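Local coordinates for protein nicotinate-nucleotide diphosphorylase (Carboxylating) (Streptococcus pyogenes GA06023, PDB 5HUO) that probably converts quinolinate and phosphoribosyl pyrophosphate into nicotinate mononucleotide, carbon dioxide and diphosphate, feeding NAD+ biosynthesis, at residues A[215-229]-A[240-252]. Sequence-based numbering, arbitrary orientation.
Sequences RAYAPFVKMVEVEVE and AGVDIIMLDNMSL
Val-226 and Met-246 lie at the middle of a parallel pairing between strands 224-228 and 244-248, where Met-246 N gives a hydrogen bond to Val-226 O at 2.8 Å. The bonds alternate along the strands, Val-226 N to Ile-244 O, Val-228 N to Met-246 O and Asp-248 N to Val-228 O. On the face of Val-226, Val-228 and Ile-245, branched aliphatic residues pack a buried apolar layer: Val-226 CG2 meets Val-242 CG1 at 4.0 Å, and Val-228 and Ile-245 bring their CG2 methyls together and also touch helix 231-240, at Ala-233, Ala-234, Ala-237 and Ala-238, whose smallness suits close packing. Strand, helix and strand make a right-handed beta-alpha-beta crossover, one unit of the alpha/beta barrel that forms the C-terminal domain of this phosphoribosyltransferase family. The other face is more polar and carries Glu-225, Glu-227, Ile-244 and Met-246. Glu-225 runs extended, CG anti to the backbone N (chi1 -178°), and lays its carboxylate carbon CD 3.5 Å from Ile-244 CG2. Glu-227 stands side by side with Met-246, CG 3.5 Å from SD, and the flexible thioether follows the acid's aliphatic stem while OE2 forms a salt bridge with Lys-197. At the N-terminal ends of the strands, where Arg-215 and Asp-243 are partly exposed, Asp-243 OD2 accepts two donors: Val-224 N, 2.9 Å away, on its anti lone pair, and Arg-215 NH1 at 3.2 Å, from above the carboxylate plane, in a salt bridge that the long arginine reaches from the end of helix 207-217. Guanidinium and carboxylate planes stand 76° apart. At the strands' C-terminal ends, exposed Glu-229 meets Asp-248 only loosely, OE2 to OD2 4.3 Å, and their like charges probably disfavour closer approach.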
# COMPACT_ATOMS: atom_id res chain seq x y z
N ARG A 215 -3.45 26.40 24.90
CA ARG A 215 -4.75 26.94 24.53
C ARG A 215 -4.64 27.84 23.32
O ARG A 215 -5.46 27.81 22.43
CB ARG A 215 -5.34 27.74 25.68
CG ARG A 215 -5.52 26.95 26.96
CD ARG A 215 -6.85 26.26 26.98
NE ARG A 215 -7.25 25.93 28.33
CZ ARG A 215 -7.97 24.85 28.65
NH1 ARG A 215 -8.34 23.97 27.71
NH2 ARG A 215 -8.31 24.62 29.91
N ALA A 216 -3.64 28.67 23.32
CA ALA A 216 -3.42 29.58 22.17
C ALA A 216 -3.14 28.85 20.85
O ALA A 216 -3.38 29.37 19.77
CB ALA A 216 -2.28 30.55 22.49
N TYR A 217 -2.55 27.68 20.98
CA TYR A 217 -2.02 26.94 19.83
C TYR A 217 -3.07 26.09 19.17
O TYR A 217 -3.07 25.88 17.97
CB TYR A 217 -0.81 26.05 20.27
CG TYR A 217 -0.14 25.38 19.09
CD1 TYR A 217 0.66 26.11 18.22
CD2 TYR A 217 -0.40 24.04 18.77
CE1 TYR A 217 1.22 25.56 17.09
CE2 TYR A 217 0.16 23.49 17.64
CZ TYR A 217 0.98 24.26 16.80
OH TYR A 217 1.58 23.74 15.68
N ALA A 218 -3.94 25.54 20.01
CA ALA A 218 -5.04 24.67 19.58
C ALA A 218 -6.34 25.03 20.30
O ALA A 218 -6.81 24.30 21.19
CB ALA A 218 -4.68 23.24 19.88
N PRO A 219 -6.95 26.17 19.93
CA PRO A 219 -8.06 26.71 20.76
C PRO A 219 -9.31 25.87 20.67
O PRO A 219 -9.61 25.32 19.62
CB PRO A 219 -8.35 28.07 20.18
CG PRO A 219 -7.22 28.36 19.25
CD PRO A 219 -6.52 27.10 18.90
N PHE A 220 -9.96 25.72 21.83
CA PHE A 220 -11.36 25.26 21.94
C PHE A 220 -11.62 23.77 21.72
O PHE A 220 -12.43 23.22 22.46
CB PHE A 220 -12.31 26.08 21.00
CG PHE A 220 -12.11 27.54 21.07
CD1 PHE A 220 -11.76 28.18 22.29
CD2 PHE A 220 -12.26 28.31 19.95
CE1 PHE A 220 -11.52 29.54 22.36
CE2 PHE A 220 -12.05 29.69 20.02
CZ PHE A 220 -11.69 30.30 21.23
N VAL A 221 -11.01 23.19 20.69
CA VAL A 221 -11.37 21.84 20.22
C VAL A 221 -10.47 20.73 20.74
O VAL A 221 -10.76 19.56 20.49
CB VAL A 221 -11.39 21.73 18.70
CG1 VAL A 221 -12.38 22.72 18.10
CG2 VAL A 221 -10.03 21.96 18.12
N LYS A 222 -9.49 21.08 21.55
CA LYS A 222 -8.66 20.10 22.27
C LYS A 222 -8.74 20.23 23.80
O LYS A 222 -8.53 21.31 24.34
CB LYS A 222 -7.17 20.28 21.93
CG LYS A 222 -6.80 20.16 20.46
CD LYS A 222 -6.72 18.74 20.03
CE LYS A 222 -6.32 18.66 18.58
NZ LYS A 222 -7.40 18.07 17.77
N MET A 223 -9.03 19.12 24.49
CA MET A 223 -8.87 19.05 25.94
C MET A 223 -7.42 19.18 26.31
O MET A 223 -6.52 18.84 25.53
CB MET A 223 -9.34 17.74 26.51
CG MET A 223 -10.85 17.57 26.41
SD MET A 223 -11.86 18.81 27.32
CE MET A 223 -13.48 17.96 27.47
N VAL A 224 -7.17 19.78 27.46
CA VAL A 224 -5.82 20.01 27.93
C VAL A 224 -5.69 19.39 29.28
O VAL A 224 -6.49 19.65 30.20
CB VAL A 224 -5.46 21.50 28.03
CG1 VAL A 224 -4.12 21.71 28.72
CG2 VAL A 224 -5.36 22.10 26.65
N GLU A 225 -4.63 18.62 29.39
CA GLU A 225 -4.27 17.94 30.64
C GLU A 225 -2.84 18.31 31.02
O GLU A 225 -2.01 18.57 30.17
CB GLU A 225 -4.41 16.42 30.50
CG GLU A 225 -4.09 15.64 31.75
CD GLU A 225 -4.46 14.16 31.70
OE1 GLU A 225 -5.08 13.70 30.75
OE2 GLU A 225 -4.13 13.43 32.65
N VAL A 226 -2.58 18.32 32.33
CA VAL A 226 -1.23 18.57 32.85
C VAL A 226 -0.84 17.54 33.87
O VAL A 226 -1.61 17.30 34.81
CB VAL A 226 -1.13 19.90 33.61
CG1 VAL A 226 0.25 20.06 34.19
CG2 VAL A 226 -1.41 21.05 32.70
N GLU A 227 0.36 17.00 33.71
CA GLU A 227 0.98 16.12 34.73
C GLU A 227 1.71 16.93 35.77
O GLU A 227 2.55 17.73 35.45
CB GLU A 227 2.00 15.15 34.13
CG GLU A 227 1.49 14.24 33.00
CD GLU A 227 2.55 13.27 32.49
OE1 GLU A 227 3.76 13.44 32.87
OE2 GLU A 227 2.16 12.35 31.71
N VAL A 228 1.36 16.69 37.01
CA VAL A 228 1.82 17.48 38.14
C VAL A 228 2.37 16.59 39.24
O VAL A 228 1.76 15.60 39.63
CB VAL A 228 0.65 18.33 38.67
CG1 VAL A 228 1.02 19.10 39.90
CG2 VAL A 228 0.21 19.29 37.58
N GLU A 229 3.56 16.92 39.73
CA GLU A 229 4.22 16.14 40.83
C GLU A 229 4.13 16.80 42.20
O GLU A 229 4.46 16.19 43.20
CB GLU A 229 5.69 15.86 40.51
CG GLU A 229 5.88 15.04 39.23
CD GLU A 229 7.30 14.57 39.01
OE1 GLU A 229 8.04 14.40 40.00
OE2 GLU A 229 7.68 14.35 37.84
N ALA A 240 -5.46 27.98 36.58
CA ALA A 240 -5.36 28.20 35.12
C ALA A 240 -6.57 27.66 34.30
O ALA A 240 -6.73 28.01 33.14
CB ALA A 240 -4.06 27.62 34.58
N GLY A 241 -7.39 26.82 34.91
CA GLY A 241 -8.65 26.34 34.30
C GLY A 241 -8.51 25.15 33.37
O GLY A 241 -9.32 24.98 32.47
N VAL A 242 -7.48 24.32 33.57
CA VAL A 242 -7.26 23.10 32.74
C VAL A 242 -8.38 22.12 32.92
O VAL A 242 -9.16 22.22 33.89
CB VAL A 242 -5.97 22.32 32.99
CG1 VAL A 242 -4.82 23.16 32.53
CG2 VAL A 242 -5.87 21.89 34.44
N ASP A 243 -8.47 21.19 31.97
CA ASP A 243 -9.57 20.24 31.94
C ASP A 243 -9.32 19.08 32.87
O ASP A 243 -10.23 18.59 33.54
CB ASP A 243 -9.77 19.79 30.53
CG ASP A 243 -10.16 20.93 29.62
OD1 ASP A 243 -11.19 21.60 29.93
OD2 ASP A 243 -9.50 21.14 28.59
N ILE A 244 -8.07 18.65 32.90
CA ILE A 244 -7.67 17.47 33.66
C ILE A 244 -6.30 17.65 34.27
O ILE A 244 -5.38 18.09 33.61
CB ILE A 244 -7.58 16.22 32.78
CG1 ILE A 244 -8.88 16.04 32.02
CG2 ILE A 244 -7.25 15.00 33.66
CD1 ILE A 244 -8.90 14.87 31.05
N ILE A 245 -6.21 17.31 35.54
CA ILE A 245 -4.93 17.35 36.27
C ILE A 245 -4.52 15.93 36.61
O ILE A 245 -5.33 15.18 37.15
CB ILE A 245 -5.01 18.17 37.55
CG1 ILE A 245 -5.34 19.62 37.20
CG2 ILE A 245 -3.70 18.09 38.33
CD1 ILE A 245 -5.54 20.52 38.40
N MET A 246 -3.31 15.57 36.21
CA MET A 246 -2.77 14.23 36.50
C MET A 246 -1.86 14.29 37.70
O MET A 246 -0.87 14.98 37.67
CB MET A 246 -1.95 13.66 35.36
CG MET A 246 -1.39 12.29 35.70
SD MET A 246 -0.17 11.62 34.54
CE MET A 246 -1.20 10.98 33.24
N LEU A 247 -2.22 13.58 38.75
CA LEU A 247 -1.40 13.49 39.99
C LEU A 247 -0.48 12.31 39.84
O LEU A 247 -0.89 11.18 39.86
CB LEU A 247 -2.25 13.35 41.26
CG LEU A 247 -3.36 14.40 41.44
CD1 LEU A 247 -4.21 14.14 42.67
CD2 LEU A 247 -2.79 15.81 41.50
N ASP A 248 0.78 12.62 39.64
CA ASP A 248 1.76 11.60 39.25
C ASP A 248 2.46 10.97 40.47
O ASP A 248 3.14 11.66 41.22
CB ASP A 248 2.79 12.23 38.31
CG ASP A 248 3.66 11.21 37.60
OD1 ASP A 248 3.54 9.97 37.84
OD2 ASP A 248 4.47 11.68 36.79
N ASN A 249 2.24 9.67 40.64
CA ASN A 249 2.88 8.85 41.68
C ASN A 249 2.88 9.51 43.06
O ASN A 249 3.82 9.44 43.80
CB ASN A 249 4.29 8.43 41.27
N MET A 250 1.80 10.20 43.38
CA MET A 250 1.69 10.95 44.65
C MET A 250 1.18 10.03 45.76
O MET A 250 0.45 9.09 45.50
CB MET A 250 0.79 12.22 44.50
CG MET A 250 1.42 13.40 43.70
SD MET A 250 0.53 14.99 43.64
CE MET A 250 -0.75 14.81 44.89
N SER A 251 1.57 10.34 46.99
CA SER A 251 1.04 9.66 48.18
C SER A 251 -0.42 9.99 48.42
O SER A 251 -0.89 11.06 48.04
CB SER A 251 1.78 10.09 49.46
OG SER A 251 1.49 11.45 49.79
N LEU A 252 -1.11 9.09 49.11
CA LEU A 252 -2.52 9.29 49.52
C LEU A 252 -2.78 10.57 50.30
O LEU A 252 -3.77 11.25 50.07
CB LEU A 252 -3.00 8.13 50.38
CG LEU A 252 -3.06 6.74 49.77
CD1 LEU A 252 -3.50 5.76 50.83
CD2 LEU A 252 -4.02 6.72 48.58